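Local coordinates for type I site-specific restriction-modification system, R (Restriction) subunit (Vibrio vulnificus, PDB 3H1T), which is probably the ATP-binding, DNA-translocating restriction subunit of a type I restriction-modification enzyme, represented here by a large fragment of the chain, at residues Cys518-Leu523 with Asn553-Thr558; Thr442-Val447 with Pro500-Thr505; Asp301-Ile306 with Glu327-Ala332. All blocks are in the same frame, centred on the assembly; numbering follows the deposited sequence.

Contact 1: residues Cys518-Leu523 with Asn553-Thr558; sequences CKNVVL and NIIDYT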
loop_
_atom_site.group_PDB
_atom_site.type_symbol
_atom_site.label_atom_id
_atom_site.label_comp_id
_atom_site.label_asym_id
_atom_site.label_seq_id
_atom_site.Cartn_x
_atom_site.Cartn_y
_atom_site.Cartn_z
ATOM N N CYS A 518 5.150 -2.377 -15.799
ATOM C CA CYS A 518 6.396 -1.622 -15.866
ATOM C C CYS A 518 7.480 -2.505 -15.233
ATOM O O CYS A 518 7.368 -2.910 -14.069
ATOM C CB CYS A 518 6.273 -0.298 -15.100
ATOM S SG CYS A 518 7.776 0.716 -15.140
ATOM N N LYS A 519 8.533 -2.778 -15.997
ATOM C CA LYS A 519 9.602 -3.647 -15.536
ATOM C C LYS A 519 10.931 -2.963 -15.228
ATOM O O LYS A 519 11.773 -3.549 -14.555
ATOM C CB LYS A 519 9.820 -4.772 -16.555
ATOM C CG LYS A 519 8.607 -5.688 -16.741
ATOM C CD LYS A 519 8.901 -6.796 -17.752
ATOM C CE LYS A 519 7.871 -7.919 -17.706
ATOM N NZ LYS A 519 8.485 -9.215 -18.134
ATOM N N ASN A 520 11.127 -1.743 -15.726
ATOM C CA ASN A 520 12.361 -0.992 -15.468
ATOM C C ASN A 520 12.047 0.422 -15.017
ATOM O O ASN A 520 11.290 1.127 -15.665
ATOM C CB ASN A 520 13.256 -0.871 -16.717
ATOM C CG ASN A 520 13.766 -2.199 -17.227
ATOM O OD1 ASN A 520 14.162 -3.074 -16.458
ATOM N ND2 ASN A 520 13.791 -2.341 -18.547
ATOM N N VAL A 521 12.636 0.836 -13.908
ATOM C CA VAL A 521 12.446 2.184 -13.396
ATOM C C VAL A 521 13.829 2.822 -13.466
ATOM O O VAL A 521 14.754 2.394 -12.776
ATOM C CB VAL A 521 11.916 2.163 -11.937
ATOM C CG1 VAL A 521 12.024 3.559 -11.323
ATOM C CG2 VAL A 521 10.448 1.715 -11.908
ATOM N N VAL A 522 13.975 3.846 -14.300
ATOM C CA VAL A 522 15.271 4.484 -14.501
ATOM C C VAL A 522 15.478 5.903 -13.949
ATOM O O VAL A 522 14.712 6.820 -14.243
ATOM C CB VAL A 522 15.601 4.486 -16.012
ATOM C CG1 VAL A 522 17.029 4.933 -16.239
ATOM C CG2 VAL A 522 15.380 3.082 -16.587
ATOM N N LEU A 523 16.548 6.081 -13.185
ATOM C CA LEU A 523 16.871 7.370 -12.572
ATOM C C LEU A 523 17.944 8.196 -13.303
ATOM O O LEU A 523 19.114 7.816 -13.350
ATOM C CB LEU A 523 17.333 7.141 -11.128
ATOM C CG LEU A 523 16.350 6.571 -10.115
ATOM C CD1 LEU A 523 17.053 6.389 -8.775
ATOM C CD2 LEU A 523 15.183 7.520 -9.958
ATOM N N ASN A 553 13.443 -3.839 -12.078
ATOM C CA ASN A 553 14.786 -3.277 -11.952
ATOM C C ASN A 553 14.760 -1.783 -11.720
ATOM O O ASN A 553 13.901 -1.083 -12.237
ATOM C CB ASN A 553 15.602 -3.498 -13.242
ATOM C CG ASN A 553 15.674 -4.924 -13.657
ATOM O OD1 ASN A 553 16.376 -5.722 -13.040
ATOM N ND2 ASN A 553 14.941 -5.272 -14.704
ATOM N N ILE A 554 15.716 -1.307 -10.938
ATOM C CA ILE A 554 15.880 0.111 -10.701
ATOM C C ILE A 554 17.300 0.413 -11.162
ATOM O O ILE A 554 18.265 0.058 -10.486
ATOM C CB ILE A 554 15.750 0.477 -9.220
ATOM C CG1 ILE A 554 14.297 0.304 -8.750
ATOM C CG2 ILE A 554 16.189 1.911 -9.008
ATOM C CD1 ILE A 554 14.118 0.593 -7.235
ATOM N N ILE A 555 17.424 0.999 -12.349
ATOM C CA ILE A 555 18.725 1.365 -12.889
ATOM C C ILE A 555 18.977 2.810 -12.434
ATOM O O ILE A 555 18.216 3.721 -12.771
ATOM C CB ILE A 555 18.736 1.275 -14.433
ATOM C CG1 ILE A 555 18.526 -0.166 -14.907
ATOM C CG2 ILE A 555 20.068 1.727 -14.960
ATOM C CD1 ILE A 555 17.110 -0.689 -14.765
ATOM N N ASP A 556 20.027 3.003 -11.636
ATOM C CA ASP A 556 20.381 4.315 -11.068
ATOM C C ASP A 556 21.619 4.957 -11.714
ATOM O O ASP A 556 22.753 4.528 -11.469
ATOM C CB ASP A 556 20.631 4.143 -9.560
ATOM C CG ASP A 556 20.680 5.462 -8.806
ATOM O OD1 ASP A 556 20.597 6.533 -9.439
ATOM O OD2 ASP A 556 20.806 5.425 -7.566
ATOM N N TYR A 557 21.401 6.002 -12.512
ATOM C CA TYR A 557 22.484 6.707 -13.204
ATOM C C TYR A 557 22.966 7.928 -12.441
ATOM O O TYR A 557 23.942 8.566 -12.841
ATOM C CB TYR A 557 22.021 7.136 -14.602
ATOM C CG TYR A 557 21.899 5.981 -15.570
ATOM C CD1 TYR A 557 23.038 5.324 -16.039
ATOM C CD2 TYR A 557 20.647 5.527 -15.999
ATOM C CE1 TYR A 557 22.938 4.246 -16.901
ATOM C CE2 TYR A 557 20.536 4.435 -16.865
ATOM C CZ TYR A 557 21.688 3.803 -17.310
ATOM O OH TYR A 557 21.596 2.742 -18.166
ATOM N N THR A 558 22.279 8.265 -11.354
ATOM C CA THR A 558 22.675 9.409 -10.552
ATOM C C THR A 558 23.937 9.052 -9.769
ATOM O O THR A 558 24.744 9.921 -9.435
ATOM C CB THR A 558 21.560 9.810 -9.544
ATOM O OG1 THR A 558 21.467 8.824 -8.507
ATOM C CG2 THR A 558 20.220 9.897 -10.249
#

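Contact 2: residues Thr442-Val447 with Pro500-Thr505; sequences TIVFCV and PVILTT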
loop_
_atom_site.group_PDB
_atom_site.type_symbol
_atom_site.label_atom_id
_atom_site.label_comp_id
_atom_site.label_asym_id
_atom_site.label_seq_id
_atom_site.Cartn_x
_atom_site.Cartn_y
_atom_site.Cartn_z
ATOM N N THR A 442 9.522 0.452 -19.776
ATOM C CA THR A 442 10.449 1.254 -18.976
ATOM C C THR A 442 10.078 2.732 -18.847
ATOM O O THR A 442 9.528 3.314 -19.774
ATOM C CB THR A 442 11.852 1.189 -19.617
ATOM O OG1 THR A 442 12.255 -0.181 -19.724
ATOM C CG2 THR A 442 12.862 1.971 -18.803
ATOM N N ILE A 443 10.406 3.339 -17.711
ATOM C CA ILE A 443 10.136 4.758 -17.477
ATOM C C ILE A 443 11.444 5.417 -17.069
ATOM O O ILE A 443 12.112 4.949 -16.154
ATOM C CB ILE A 443 9.100 4.993 -16.332
ATOM C CG1 ILE A 443 7.762 4.335 -16.670
ATOM C CG2 ILE A 443 8.846 6.502 -16.159
ATOM C CD1 ILE A 443 6.753 4.403 -15.544
ATOM N N VAL A 444 11.824 6.503 -17.730
ATOM C CA VAL A 444 13.077 7.174 -17.392
ATOM C C VAL A 444 12.824 8.566 -16.841
ATOM O O VAL A 444 12.290 9.429 -17.529
ATOM C CB VAL A 444 14.014 7.279 -18.635
ATOM C CG1 VAL A 444 15.376 7.883 -18.239
ATOM C CG2 VAL A 444 14.214 5.916 -19.241
ATOM N N PHE A 445 13.216 8.775 -15.594
ATOM C CA PHE A 445 13.009 10.056 -14.943
ATOM C C PHE A 445 14.181 11.003 -15.150
ATOM O O PHE A 445 15.248 10.841 -14.552
ATOM C CB PHE A 445 12.759 9.832 -13.456
ATOM C CG PHE A 445 11.448 9.167 -13.170
ATOM C CD1 PHE A 445 10.285 9.919 -13.065
ATOM C CD2 PHE A 445 11.364 7.782 -13.085
ATOM C CE1 PHE A 445 9.049 9.302 -12.883
ATOM C CE2 PHE A 445 10.130 7.154 -12.901
ATOM C CZ PHE A 445 8.970 7.920 -12.800
ATOM N N CYS A 446 13.963 12.016 -15.983
ATOM C CA CYS A 446 15.000 12.984 -16.308
ATOM C C CYS A 446 14.925 14.273 -15.494
ATOM O O CYS A 446 13.980 14.492 -14.726
ATOM C CB CYS A 446 14.938 13.291 -17.803
ATOM S SG CYS A 446 14.932 11.759 -18.820
ATOM N N VAL A 447 15.927 15.125 -15.671
ATOM C CA VAL A 447 16.037 16.400 -14.963
ATOM C C VAL A 447 14.917 17.407 -15.243
ATOM O O VAL A 447 14.338 17.955 -14.315
ATOM C CB VAL A 447 17.402 17.046 -15.260
ATOM C CG1 VAL A 447 17.535 18.357 -14.513
ATOM C CG2 VAL A 447 18.511 16.072 -14.857
ATOM N N PRO A 500 4.067 2.331 -26.366
ATOM C CA PRO A 500 5.491 2.632 -26.166
ATOM C C PRO A 500 6.144 1.671 -25.189
ATOM O O PRO A 500 5.481 1.098 -24.320
ATOM C CB PRO A 500 5.470 4.054 -25.603
ATOM C CG PRO A 500 4.200 4.628 -26.146
ATOM C CD PRO A 500 3.249 3.476 -25.933
ATOM N N VAL A 501 7.445 1.482 -25.323
ATOM C CA VAL A 501 8.148 0.618 -24.409
ATOM C C VAL A 501 8.811 1.508 -23.353
ATOM O O VAL A 501 8.789 1.203 -22.166
ATOM C CB VAL A 501 9.193 -0.218 -25.158
ATOM C CG1 VAL A 501 9.940 -1.106 -24.189
ATOM C CG2 VAL A 501 8.506 -1.052 -26.211
ATOM N N ILE A 502 9.349 2.639 -23.804
ATOM C CA ILE A 502 10.031 3.593 -22.946
ATOM C C ILE A 502 9.339 4.940 -22.895
ATOM O O ILE A 502 9.071 5.533 -23.934
ATOM C CB ILE A 502 11.448 3.946 -23.455
ATOM C CG1 ILE A 502 12.123 2.730 -24.097
ATOM C CG2 ILE A 502 12.253 4.523 -22.307
ATOM C CD1 ILE A 502 12.445 1.674 -23.154
ATOM N N LEU A 503 9.066 5.432 -21.698
ATOM C CA LEU A 503 8.474 6.749 -21.547
ATOM C C LEU A 503 9.514 7.592 -20.814
ATOM O O LEU A 503 10.142 7.118 -19.864
ATOM C CB LEU A 503 7.199 6.717 -20.692
ATOM C CG LEU A 503 5.874 6.091 -21.149
ATOM C CD1 LEU A 503 4.802 6.391 -20.090
ATOM C CD2 LEU A 503 5.462 6.671 -22.486
ATOM N N THR A 504 9.728 8.821 -21.261
ATOM C CA THR A 504 10.662 9.695 -20.577
ATOM C C THR A 504 9.779 10.791 -19.991
ATOM O O THR A 504 8.750 11.158 -20.574
ATOM C CB THR A 504 11.695 10.315 -21.531
ATOM O OG1 THR A 504 11.029 11.156 -22.473
ATOM C CG2 THR A 504 12.433 9.227 -22.283
ATOM N N THR A 505 10.168 11.292 -18.831
ATOM C CA THR A 505 9.416 12.332 -18.172
ATOM C C THR A 505 10.390 13.013 -17.217
ATOM O O THR A 505 11.580 12.709 -17.212
ATOM C CB THR A 505 8.267 11.705 -17.364
ATOM O OG1 THR A 505 7.429 12.729 -16.836
ATOM C CG2 THR A 505 8.835 10.884 -16.226
#

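Contact 3: residues Asp301-Ile306 with Glu327-Ala332; sequences DFFDLI and EYFEPA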
loop_
_atom_site.group_PDB
_atom_site.type_symbol
_atom_site.label_atom_id
_atom_site.label_comp_id
_atom_site.label_asym_id
_atom_site.label_seq_id
_atom_site.Cartn_x
_atom_site.Cartn_y
_atom_site.Cartn_z
ATOM N N ASP A 301 -19.331 23.374 9.399
ATOM C CA ASP A 301 -19.872 22.117 9.888
ATOM C C ASP A 301 -20.726 21.360 8.885
ATOM O O ASP A 301 -21.652 20.638 9.272
ATOM C CB ASP A 301 -20.684 22.381 11.153
ATOM C CG ASP A 301 -21.795 23.394 10.929
ATOM O OD1 ASP A 301 -21.517 24.473 10.349
ATOM O OD2 ASP A 301 -22.943 23.120 11.344
ATOM N N PHE A 302 -20.425 21.510 7.599
ATOM C CA PHE A 302 -21.193 20.794 6.586
ATOM C C PHE A 302 -20.893 19.304 6.742
ATOM O O PHE A 302 -21.751 18.530 7.184
ATOM C CB PHE A 302 -20.805 21.264 5.181
ATOM C CG PHE A 302 -21.704 20.738 4.088
ATOM C CD1 PHE A 302 -23.058 21.063 4.068
ATOM C CD2 PHE A 302 -21.196 19.925 3.071
ATOM C CE1 PHE A 302 -23.891 20.591 3.049
ATOM C CE2 PHE A 302 -22.018 19.441 2.046
ATOM C CZ PHE A 302 -23.366 19.773 2.032
ATOM N N PHE A 303 -19.658 18.917 6.409
ATOM C CA PHE A 303 -19.198 17.522 6.469
ATOM C C PHE A 303 -18.988 16.922 7.861
ATOM O O PHE A 303 -18.625 17.615 8.814
ATOM C CB PHE A 303 -17.880 17.373 5.706
ATOM C CG PHE A 303 -17.905 17.934 4.320
ATOM C CD1 PHE A 303 -17.571 19.260 4.097
ATOM C CD2 PHE A 303 -18.227 17.130 3.231
ATOM C CE1 PHE A 303 -17.551 19.788 2.807
ATOM C CE2 PHE A 303 -18.208 17.648 1.933
ATOM C CZ PHE A 303 -17.867 18.984 1.725
ATOM N N ASP A 304 -19.204 15.614 7.966
ATOM C CA ASP A 304 -18.993 14.914 9.229
ATOM C C ASP A 304 -17.600 14.287 9.150
ATOM O O ASP A 304 -16.930 14.048 10.167
ATOM C CB ASP A 304 -20.032 13.802 9.421
ATOM C CG ASP A 304 -21.463 14.321 9.409
ATOM O OD1 ASP A 304 -21.979 14.639 8.315
ATOM O OD2 ASP A 304 -22.072 14.405 10.497
ATOM N N LEU A 305 -17.180 14.035 7.916
ATOM C CA LEU A 305 -15.912 13.399 7.643
ATOM C C LEU A 305 -15.291 13.818 6.319
ATOM O O LEU A 305 -15.984 14.058 5.328
ATOM C CB LEU A 305 -16.101 11.884 7.622
ATOM C CG LEU A 305 -14.838 11.068 7.342
ATOM C CD1 LEU A 305 -13.906 11.226 8.526
ATOM C CD2 LEU A 305 -15.190 9.593 7.131
ATOM N N ILE A 306 -13.968 13.897 6.332
ATOM C CA ILE A 306 -13.180 14.238 5.167
ATOM C C ILE A 306 -12.019 13.250 5.086
ATOM O O ILE A 306 -11.318 13.030 6.078
ATOM C CB ILE A 306 -12.584 15.641 5.291
ATOM C CG1 ILE A 306 -13.704 16.686 5.394
ATOM C CG2 ILE A 306 -11.649 15.905 4.101
ATOM C CD1 ILE A 306 -13.788 17.623 4.218
ATOM N N GLU A 327 -8.261 23.299 7.823
ATOM C CA GLU A 327 -8.446 24.139 9.006
ATOM C C GLU A 327 -9.758 24.919 8.907
ATOM O O GLU A 327 -10.252 25.449 9.905
ATOM C CB GLU A 327 -7.243 25.083 9.245
ATOM C CG GLU A 327 -6.825 25.969 8.079
ATOM C CD GLU A 327 -5.332 26.347 8.141
ATOM O OE1 GLU A 327 -4.548 25.562 8.736
ATOM O OE2 GLU A 327 -4.932 27.405 7.588
ATOM N N TYR A 328 -10.324 24.985 7.705
ATOM C CA TYR A 328 -11.598 25.667 7.523
ATOM C C TYR A 328 -12.692 24.680 7.889
ATOM O O TYR A 328 -13.709 25.050 8.463
ATOM C CB TYR A 328 -11.827 26.103 6.065
ATOM C CG TYR A 328 -13.258 26.544 5.773
ATOM C CD1 TYR A 328 -14.258 25.613 5.459
ATOM C CD2 TYR A 328 -13.620 27.891 5.844
ATOM C CE1 TYR A 328 -15.581 26.019 5.220
ATOM C CE2 TYR A 328 -14.943 28.308 5.608
ATOM C CZ TYR A 328 -15.912 27.371 5.296
ATOM O OH TYR A 328 -17.200 27.788 5.050
ATOM N N PHE A 329 -12.469 23.416 7.556
ATOM C CA PHE A 329 -13.467 22.407 7.821
ATOM C C PHE A 329 -13.385 21.670 9.137
ATOM O O PHE A 329 -13.693 20.487 9.207
ATOM C CB PHE A 329 -13.531 21.415 6.661
ATOM C CG PHE A 329 -14.368 21.890 5.512
ATOM C CD1 PHE A 329 -15.681 22.314 5.734
ATOM C CD2 PHE A 329 -13.869 21.882 4.209
ATOM C CE1 PHE A 329 -16.488 22.719 4.687
ATOM C CE2 PHE A 329 -14.672 22.288 3.154
ATOM C CZ PHE A 329 -15.980 22.707 3.391
ATOM N N GLU A 330 -12.916 22.347 10.177
ATOM C CA GLU A 330 -12.933 21.748 11.503
ATOM C C GLU A 330 -14.393 22.107 11.795
ATOM O O GLU A 330 -14.899 23.086 11.247
ATOM C CB GLU A 330 -12.023 22.505 12.481
ATOM C CG GLU A 330 -12.296 22.159 13.947
ATOM C CD GLU A 330 -11.265 22.764 14.896
ATOM O OE1 GLU A 330 -10.149 23.111 14.443
ATOM O OE2 GLU A 330 -11.569 22.881 16.103
ATOM N N PRO A 331 -15.096 21.336 12.634
ATOM C CA PRO A 331 -14.686 20.153 13.390
ATOM C C PRO A 331 -15.027 18.857 12.656
ATOM O O PRO A 331 -15.409 17.867 13.289
ATOM C CB PRO A 331 -15.484 20.269 14.701
ATOM C CG PRO A 331 -16.391 21.545 14.517
ATOM C CD PRO A 331 -16.446 21.749 13.036
ATOM N N ALA A 332 -14.915 18.844 11.334
ATOM C CA ALA A 332 -15.225 17.612 10.613
ATOM C C ALA A 332 -14.112 16.620 10.920
ATOM O O ALA A 332 -12.934 16.995 10.950
ATOM C CB ALA A 332 -15.302 17.879 9.106
#

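Contact 1: residues Cys518-Leu523 with Asn553-Thr558
Strands 518-524 and 552-556 pair in parallel here, Asn-520 beside Asn-553 and Leu-523 beside Asp-556, as neighbours in the sheet of the helicase C-terminal domain, a RecA-like fold. Helix 530-537 links them as a beta-alpha-beta crossover. The main-chain bonds start with Asn-553 N to Lys-519 O (3.0 Å) and finish with Tyr-557 N to Leu-523 O (3.0 Å), just past the end of the second strand. On the face carrying Asn-520 and Asn-553 the two amides lie alongside each other, planes 36° apart. ND2 of Asn-553 donates to OD1 of Asn-520 at 2.9 Å, almost in line with the acceptor's C=O; ND2 of Asn-520 is spent on Thr-442 OG1, and Asn-553 OD1 has a weak bond from His-377. Farther along this face Val-522 CG1, anti to its backbone N (chi1 -171°), meets the edge of the Tyr-557 ring at CE2, 3.6 Å away, while Phe-425 stacks on that ring and His-428 bonds its hydroxyl. Beta-branched Val-521, Val-522, Ile-554 and Ile-555 suit a buried strand. On the other face Leu-523 CD1 lies 3.6 Å from Asp-556 OD1, which accepts from Thr-558 N (3.1 Å), closing an Asx turn, and also from Thr-558 OG1 (2.6 Å); OD2 bonds Thr-562. These buried polar groups thus find partners, only weakly so for Asn-553 OD1, and the Asx turn probably helps to set the chain's path beyond the strand.

Contact 2: residues Thr442-Val447 with Pro500-Thr505
In the RecA-like C-terminal helicase domain, strand 441-446 runs parallel to strand 502-505 within the central beta-sheet, with Thr-442 level with Ile-502 and Phe-445 with Thr-505. Backbone bonds alternate between the strands, from Thr-442 N to Val-501 O (2.6 Å) through to Cys-446 N to Thr-505 O (2.8 Å). Across the face that carries Thr-442, Val-444 and Ile-502, helix 422-436 packs on the sheet through Met-433 and Leu-429. Ile-502 serves two neighbours there: CD1 comes alongside Thr-442 CB at 3.6 Å, and CG2, on the other branch, meets Val-444 CG2 at 3.9 Å. Branched aliphatics fill this layer well, and threonine adds a hydroxyl that a buried strand can accommodate once it is bonded. For Thr-442 OG1 the partners are Asn-520 and the carbonyl of Ala-440; Thr-504 OG1 reaches the carbonyl of Ala-452. Ile-443, Leu-503, Phe-445 and Thr-505 occupy the reverse face. Thr-505 has OG1 anti to its backbone N (chi1 -173°), bonded to the Val-477 carbonyl, which leaves its methyl to lie beside the Phe-445 ring, CG2 being 3.6 Å from CD1 and 3.7 Å from CE1.

Contact 3: residues Asp301-Ile306 with Glu327-Ala332
A chi1 of -51° sets Phe-303 CG anti to its carbonyl carbon, and a chi1 of -82° swings the Phe-329 ring round to offer it a face, making a T-shaped pair with planes 87° apart. The edge of Phe-303 points into a face of Phe-329: the ring centroids are 4.9 Å apart, and CE1 of Phe-303 comes to 3.4 Å from CZ of Phe-329. The partly positive C-H edge of one ring thereby meets the pi cloud of the other, which suits phenylalanine, whose side chain has no polar atom needing a partner there. Over the centre of the opposite face of Phe-329 lies Tyr-328 CD1. The Phe-303 ring is itself sandwiched, with Phe-302 CD2 over the centre of one face and Ile-306 CD1 toward the rim of the other. Ile-306 also puts CD1 4.3 Å from Phe-329 CD2. Ala-332 fits close to the chain because its side chain is a single methyl: CB sits 3.3 Å from Phe-303 O and 4.2 Å from Ile-306 CG1. It closes a type VI beta turn, Phe-329 to Ala-332, with cis Pro-331 third, through Ala-332 N to Phe-329 O (3.0 Å). Asp-304, pointing away, is held by the backbone N atoms of Arg-237 and Arg-229. Side chains thus join the loops leading into strands 305-308 and 333-338, neighbours in the parallel sheet of the P-loop NTPase fold, at the end where both strands begin.

Contact 3 comes first along the chain, in the first RecA-like domain, which follows an N-terminal domain with its own mixed sheet; contacts 2 and 1 follow in series in the second RecA-like domain. Those two share a sheet and touch, their centres about 9 Å apart: strand 441-446 lies between 502-505 and 518-524, so that Val-522 of contact 1 bonds through its backbone to Ile-443 and Phe-445 of contact 2, and four consecutive strands across the sheet run 502-505, 441-446, 518-524, 552-556. Contact 3 stands about 40 Å from contact 2 and 42 Å from contact 1, centre to centre. Two separate RecA-like cores, as in superfamily 2 helicases, are consistent with ATP-driven DNA translocation.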